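Local structure of endoglucanase, glycoside hydrolase family 5 protein (5IHS) at residues 49-63 with 273-287. The protein hydrolyses internal beta-1,4-glucosidic bonds of cellulose as an endoglucanase and probably helps the bacterium to use crystalline cellulose as a carbon source. Residues are numbered along the deposited sequence; the frame is centred on the assembly and turned at random.
Sequences TVQLRGMSLFWSQWM and DAHKISYCNWSIADK
D273 OD1 is gripped by two donors from 49-63. Q51 NE2 meets the anti lone pair of D273 OD1 at 2.9 Å. R53 NH2 forms a salt bridge to D273 OD1, also at 2.9 Å. The arginine comes from above the carboxylate plane, while OD1 stays close to the guanidinium plane. The other oxygen, OD2, pairs with K323 of helix 311-329, so the charges of R53 and K323 probably help to keep D273 ionised. Q51 NE2 also bonds I277 O, which it meets from above the carbonyl plane.

R53 is extended from CG to NE and runs over one face of the Y279 ring, with CG 3.8 Å from the ring centroid in a CH-pi contact. NE then bonds Y279 OH in a bent bond (134°). The phenol also bonds D319, and R53 NH1 bonds N324.

S278 OG accepts from L52 N at 2.8 Å, just before the strands pair. The backbones then run parallel, with bonds such as G54 N to Y279 O and S56 N to N281 O. The peptide between W282 and S283 is cis, and the chain turns a corner there. I284 N still reaches S56 O at 2.9 Å, so the pairing resumes one residue later.

With CG anti to the backbone N (chi1 -175°), the W282 indole reaches F58 and W59. Its edge is turned toward the W59 face in an offset edge-to-face pair, the planes 84° apart. F58 CA lies off-centre over the six-membered ring of W282. A water joins F58 N, M63 O and I284 O beyond the strands.

This pairing of the first and last strands closes the eight-stranded TIM barrel of the GH5 cellulase. W282, with the cis peptide after it, sits toward the C-terminal end of the last strand, where, as in other GH5 enzymes, it probably lines the substrate cleft.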
loop_
_atom_site.group_PDB
_atom_site.type_symbol
_atom_site.label_atom_id
_atom_site.label_comp_id
_atom_site.label_asym_id
_atom_site.label_seq_id
_atom_site.Cartn_x
_atom_site.Cartn_y
_atom_site.Cartn_z
ATOM N N THR A 49 12.416 4.294 -14.115
ATOM C CA THR A 49 12.343 3.467 -12.916
ATOM C C THR A 49 11.552 4.268 -11.880
ATOM O O THR A 49 11.901 5.417 -11.580
ATOM C CB THR A 49 13.734 3.089 -12.404
ATOM O OG1 THR A 49 14.441 2.401 -13.440
ATOM C CG2 THR A 49 13.625 2.175 -11.177
ATOM N N VAL A 50 10.459 3.699 -11.380
ATOM C CA VAL A 50 9.466 4.432 -10.608
ATOM C C VAL A 50 9.540 4.039 -9.141
ATOM O O VAL A 50 9.606 2.849 -8.804
ATOM C CB VAL A 50 8.052 4.180 -11.167
ATOM C CG1 VAL A 50 7.009 4.906 -10.347
ATOM C CG2 VAL A 50 7.958 4.608 -12.618
ATOM N N GLN A 51 9.478 5.051 -8.273
ATOM C CA GLN A 51 9.337 4.868 -6.832
ATOM C C GLN A 51 8.214 5.783 -6.360
ATOM O O GLN A 51 8.315 7.008 -6.488
ATOM C CB GLN A 51 10.633 5.199 -6.096
ATOM C CG GLN A 51 10.557 4.872 -4.615
ATOM C CD GLN A 51 11.780 5.309 -3.860
ATOM O OE1 GLN A 51 12.696 5.910 -4.424
ATOM N NE2 GLN A 51 11.792 5.034 -2.572
ATOM N N LEU A 52 7.143 5.190 -5.847
ATOM C CA LEU A 52 5.987 5.908 -5.341
ATOM C C LEU A 52 6.115 6.069 -3.829
ATOM O O LEU A 52 6.721 5.238 -3.150
ATOM C CB LEU A 52 4.702 5.136 -5.662
ATOM C CG LEU A 52 4.477 4.867 -7.153
ATOM C CD1 LEU A 52 3.218 4.039 -7.361
ATOM C CD2 LEU A 52 4.415 6.153 -7.983
ATOM N N ARG A 53 5.534 7.142 -3.297
ATOM C CA ARG A 53 5.477 7.332 -1.853
ATOM C C ARG A 53 4.156 7.995 -1.520
ATOM O O ARG A 53 3.725 8.918 -2.223
ATOM C CB ARG A 53 6.591 8.237 -1.321
ATOM C CG ARG A 53 8.006 7.887 -1.715
ATOM C CD ARG A 53 8.928 9.017 -1.239
ATOM N NE ARG A 53 10.319 8.735 -1.542
ATOM C CZ ARG A 53 10.890 8.972 -2.710
ATOM N NH1 ARG A 53 10.215 9.566 -3.689
ATOM N NH2 ARG A 53 12.163 8.645 -2.884
ATOM N N GLY A 54 3.513 7.524 -0.462
ATOM C CA GLY A 54 2.248 8.104 -0.085
ATOM C C GLY A 54 1.747 7.631 1.252
ATOM O O GLY A 54 2.528 7.306 2.161
ATOM N N MET A 55 0.421 7.623 1.370
ATOM C CA MET A 55 -0.261 7.344 2.618
ATOM C C MET A 55 -1.267 6.222 2.444
ATOM O O MET A 55 -1.947 6.123 1.412
ATOM C CB MET A 55 -1.026 8.566 3.126
ATOM C CG MET A 55 -0.137 9.715 3.565
ATOM S SD MET A 55 1.024 9.292 4.871
ATOM C CE MET A 55 -0.070 9.004 6.276
ATOM N N SER A 56 -1.385 5.412 3.486
ATOM C CA SER A 56 -2.489 4.479 3.623
ATOM C C SER A 56 -3.598 5.095 4.459
ATOM O O SER A 56 -3.352 5.673 5.525
ATOM C CB SER A 56 -2.025 3.176 4.280
ATOM O OG SER A 56 -3.029 2.167 4.229
ATOM N N LEU A 57 -4.824 4.899 4.005
ATOM C CA LEU A 57 -5.977 5.034 4.868
ATOM C C LEU A 57 -5.992 3.864 5.851
ATOM O O LEU A 57 -5.336 2.834 5.658
ATOM C CB LEU A 57 -7.247 5.112 4.023
ATOM C CG LEU A 57 -7.250 6.261 3.000
ATOM C CD1 LEU A 57 -8.424 6.173 2.055
ATOM C CD2 LEU A 57 -7.201 7.624 3.655
ATOM N N PHE A 58 -6.746 4.033 6.921
ATOM C CA PHE A 58 -6.918 3.021 7.957
ATOM C C PHE A 58 -8.097 2.129 7.574
ATOM O O PHE A 58 -8.870 2.454 6.673
ATOM C CB PHE A 58 -7.176 3.786 9.261
ATOM C CG PHE A 58 -7.222 2.974 10.553
ATOM C CD1 PHE A 58 -6.083 2.810 11.332
ATOM C CD2 PHE A 58 -8.434 2.537 11.081
ATOM C CE1 PHE A 58 -6.144 2.154 12.555
ATOM C CE2 PHE A 58 -8.493 1.894 12.312
ATOM C CZ PHE A 58 -7.354 1.707 13.044
ATOM N N TRP A 59 -8.241 1.006 8.275
ATOM C CA TRP A 59 -9.368 0.089 8.110
ATOM C C TRP A 59 -10.647 0.804 7.685
ATOM O O TRP A 59 -11.170 1.645 8.426
ATOM C CB TRP A 59 -9.657 -0.595 9.436
ATOM C CG TRP A 59 -8.592 -1.495 9.968
ATOM C CD1 TRP A 59 -7.506 -1.159 10.728
ATOM C CD2 TRP A 59 -8.568 -2.912 9.839
ATOM N NE1 TRP A 59 -6.806 -2.290 11.064
ATOM C CE2 TRP A 59 -7.435 -3.382 10.521
ATOM C CE3 TRP A 59 -9.406 -3.831 9.205
ATOM C CZ2 TRP A 59 -7.123 -4.742 10.595
ATOM C CZ3 TRP A 59 -9.103 -5.172 9.282
ATOM C CH2 TRP A 59 -7.973 -5.617 9.970
ATOM N N SER A 60 -11.195 0.428 6.531
ATOM C CA SER A 60 -12.318 1.151 5.953
ATOM C C SER A 60 -13.563 1.115 6.829
ATOM O O SER A 60 -14.363 2.060 6.791
ATOM C CB SER A 60 -12.644 0.574 4.580
ATOM O OG SER A 60 -12.942 -0.811 4.626
ATOM N N GLN A 61 -13.772 0.041 7.593
ATOM C CA GLN A 61 -14.996 -0.033 8.387
ATOM C C GLN A 61 -14.929 0.815 9.654
ATOM O O GLN A 61 -15.971 1.075 10.269
ATOM C CB GLN A 61 -15.391 -1.491 8.689
ATOM C CG GLN A 61 -14.562 -2.231 9.731
ATOM C CD GLN A 61 -13.372 -2.967 9.138
ATOM O OE1 GLN A 61 -12.604 -2.404 8.344
ATOM N NE2 GLN A 61 -13.207 -4.233 9.518
ATOM N N TRP A 62 -13.738 1.271 10.040
ATOM C CA TRP A 62 -13.557 2.017 11.275
ATOM C C TRP A 62 -13.115 3.461 11.073
ATOM O O TRP A 62 -13.332 4.282 11.971
ATOM C CB TRP A 62 -12.565 1.285 12.189
ATOM C CG TRP A 62 -13.068 -0.074 12.610
ATOM C CD1 TRP A 62 -14.346 -0.411 12.950
ATOM C CD2 TRP A 62 -12.301 -1.276 12.702
ATOM N NE1 TRP A 62 -14.420 -1.747 13.248
ATOM C CE2 TRP A 62 -13.178 -2.301 13.107
ATOM C CE3 TRP A 62 -10.958 -1.589 12.480
ATOM C CZ2 TRP A 62 -12.754 -3.613 13.295
ATOM C CZ3 TRP A 62 -10.540 -2.893 12.667
ATOM C CH2 TRP A 62 -11.434 -3.887 13.075
ATOM N N MET A 63 -12.539 3.797 9.919
ATOM C CA MET A 63 -12.139 5.163 9.591
ATOM C C MET A 63 -12.646 5.545 8.208
ATOM O O MET A 63 -11.995 6.273 7.457
ATOM C CB MET A 63 -10.627 5.333 9.717
ATOM C CG MET A 63 -10.107 5.298 11.139
ATOM S SD MET A 63 -10.450 6.819 12.033
ATOM C CE MET A 63 -10.190 6.223 13.706
ATOM N N ASP A 273 15.037 4.095 -0.407
ATOM C CA ASP A 273 15.437 4.948 -1.521
ATOM C C ASP A 273 16.601 4.336 -2.293
ATOM O O ASP A 273 16.654 4.438 -3.524
ATOM C CB ASP A 273 15.805 6.338 -1.007
ATOM C CG ASP A 273 14.592 7.165 -0.595
ATOM O OD1 ASP A 273 13.437 6.831 -0.957
ATOM O OD2 ASP A 273 14.828 8.197 0.081
ATOM N N ALA A 274 17.546 3.706 -1.588
ATOM C CA ALA A 274 18.685 3.097 -2.268
ATOM C C ALA A 274 18.242 2.026 -3.254
ATOM O O ALA A 274 18.907 1.813 -4.276
ATOM C CB ALA A 274 19.647 2.496 -1.241
ATOM N N HIS A 275 17.133 1.348 -2.961
ATOM C CA HIS A 275 16.608 0.252 -3.769
ATOM C C HIS A 275 15.366 0.642 -4.557
ATOM O O HIS A 275 14.748 -0.214 -5.189
ATOM C CB HIS A 275 16.340 -0.961 -2.880
ATOM C CG HIS A 275 17.588 -1.510 -2.285
ATOM N ND1 HIS A 275 18.435 -2.334 -2.997
ATOM C CD2 HIS A 275 18.197 -1.267 -1.101
ATOM C CE1 HIS A 275 19.482 -2.627 -2.248
ATOM N NE2 HIS A 275 19.363 -1.994 -1.095
ATOM N N LYS A 276 14.998 1.920 -4.537
ATOM C CA LYS A 276 13.835 2.420 -5.263
ATOM C C LYS A 276 12.568 1.629 -4.922
ATOM O O LYS A 276 11.751 1.316 -5.797
ATOM C CB LYS A 276 14.101 2.458 -6.772
ATOM C CG LYS A 276 15.323 3.291 -7.121
ATOM C CD LYS A 276 15.642 3.242 -8.593
ATOM C CE LYS A 276 16.872 4.078 -8.957
ATOM N NZ LYS A 276 17.947 4.122 -7.936
ATOM N N ILE A 277 12.380 1.357 -3.632
ATOM C CA ILE A 277 11.212 0.631 -3.131
ATOM C C ILE A 277 10.139 1.634 -2.722
ATOM O O ILE A 277 10.390 2.551 -1.929
ATOM C CB ILE A 277 11.595 -0.282 -1.950
ATOM C CG1 ILE A 277 12.602 -1.339 -2.413
ATOM C CG2 ILE A 277 10.345 -0.933 -1.362
ATOM C CD1 ILE A 277 13.204 -2.177 -1.276
ATOM N N SER A 278 8.934 1.459 -3.265
ATOM C CA SER A 278 7.823 2.342 -2.953
ATOM C C SER A 278 7.327 2.104 -1.527
ATOM O O SER A 278 7.422 0.992 -0.990
ATOM C CB SER A 278 6.681 2.078 -3.933
ATOM O OG SER A 278 7.010 2.442 -5.270
ATOM N N TYR A 279 6.753 3.154 -0.928
ATOM C CA TYR A 279 6.336 3.062 0.467
ATOM C C TYR A 279 5.118 3.921 0.799
ATOM O O TYR A 279 4.965 5.032 0.291
ATOM C CB TYR A 279 7.507 3.346 1.416
ATOM C CG TYR A 279 8.292 4.645 1.310
ATOM C CD1 TYR A 279 7.816 5.828 1.873
ATOM C CD2 TYR A 279 9.570 4.662 0.768
ATOM C CE1 TYR A 279 8.568 6.981 1.882
ATOM C CE2 TYR A 279 10.342 5.823 0.778
ATOM C CZ TYR A 279 9.838 6.974 1.349
ATOM O OH TYR A 279 10.635 8.111 1.353
ATOM N N CYS A 280 4.220 3.372 1.630
ATOM C CA CYS A 280 3.031 4.077 2.114
ATOM C C CYS A 280 2.938 3.962 3.628
ATOM O O CYS A 280 3.048 2.859 4.170
ATOM C CB CYS A 280 1.732 3.483 1.556
ATOM S SG CYS A 280 1.488 3.676 -0.196
ATOM N N ASN A 281 2.690 5.084 4.297
ATOM C CA ASN A 281 2.641 5.131 5.757
ATOM C C ASN A 281 1.249 4.848 6.309
ATOM O O ASN A 281 0.235 5.325 5.787
ATOM C CB ASN A 281 3.084 6.510 6.244
ATOM C CG ASN A 281 2.953 6.671 7.749
ATOM O OD1 ASN A 281 2.127 7.447 8.227
ATOM N ND2 ASN A 281 3.793 5.966 8.496
ATOM N N TRP A 282 1.226 4.101 7.409
ATOM C CA TRP A 282 0.032 3.838 8.207
ATOM C C TRP A 282 0.001 4.831 9.364
ATOM O O TRP A 282 0.908 4.784 10.214
ATOM C CB TRP A 282 0.122 2.419 8.748
ATOM C CG TRP A 282 -1.076 1.918 9.492
ATOM C CD1 TRP A 282 -1.268 1.936 10.842
ATOM C CD2 TRP A 282 -2.237 1.301 8.927
ATOM N NE1 TRP A 282 -2.471 1.364 11.151
ATOM C CE2 TRP A 282 -3.087 0.959 9.999
ATOM C CE3 TRP A 282 -2.643 1.005 7.619
ATOM C CZ2 TRP A 282 -4.315 0.324 9.805
ATOM C CZ3 TRP A 282 -3.863 0.374 7.429
ATOM C CH2 TRP A 282 -4.676 0.027 8.518
ATOM N N SER A 283 -0.994 5.719 9.452
ATOM C CA SER A 283 -2.113 5.845 8.526
ATOM C C SER A 283 -2.815 7.183 8.711
ATOM O O SER A 283 -2.636 7.872 9.720
ATOM C CB SER A 283 -3.171 4.757 8.753
ATOM O OG SER A 283 -3.941 5.016 9.917
ATOM N N ILE A 284 -3.676 7.500 7.743
ATOM C CA ILE A 284 -4.687 8.541 7.895
ATOM C C ILE A 284 -5.809 7.972 8.767
ATOM O O ILE A 284 -6.699 7.252 8.312
ATOM C CB ILE A 284 -5.192 9.045 6.544
ATOM C CG1 ILE A 284 -4.032 9.634 5.714
ATOM C CG2 ILE A 284 -6.317 10.040 6.733
ATOM C CD1 ILE A 284 -3.350 10.851 6.319
ATOM N N ALA A 285 -5.727 8.282 10.052
ATOM C CA ALA A 285 -6.688 7.892 11.066
ATOM C C ALA A 285 -6.532 8.896 12.179
ATOM O O ALA A 285 -5.450 9.455 12.361
ATOM C CB ALA A 285 -6.371 6.512 11.640
ATOM N N ASP A 286 -7.609 9.109 12.933
ATOM C CA ASP A 286 -7.576 10.030 14.061
ATOM C C ASP A 286 -7.672 9.305 15.398
ATOM O O ASP A 286 -7.994 9.920 16.416
ATOM C CB ASP A 286 -8.653 11.106 13.920
ATOM C CG ASP A 286 -10.041 10.599 14.208
ATOM O OD1 ASP A 286 -10.297 9.403 13.938
ATOM O OD2 ASP A 286 -10.873 11.408 14.689
ATOM N N LYS A 287 -7.380 8.011 15.409
ATOM C CA LYS A 287 -7.307 7.251 16.648
ATOM C C LYS A 287 -6.170 7.800 17.512
ATOM O O LYS A 287 -5.113 8.162 16.985
ATOM C CB LYS A 287 -7.033 5.786 16.285
ATOM C CG LYS A 287 -6.893 4.819 17.437
ATOM C CD LYS A 287 -6.830 3.373 16.944
ATOM C CE LYS A 287 -6.793 2.406 18.115
ATOM N NZ LYS A 287 -6.692 0.993 17.678
HETATM O O HOH W 1 9.073 1.242 -6.557
HETATM O O HOH W 2 11.576 0.619 -8.689
HETATM O O HOH W 3 15.227 6.849 -4.641
HETATM O O HOH W 4 -8.833 6.181 6.896
#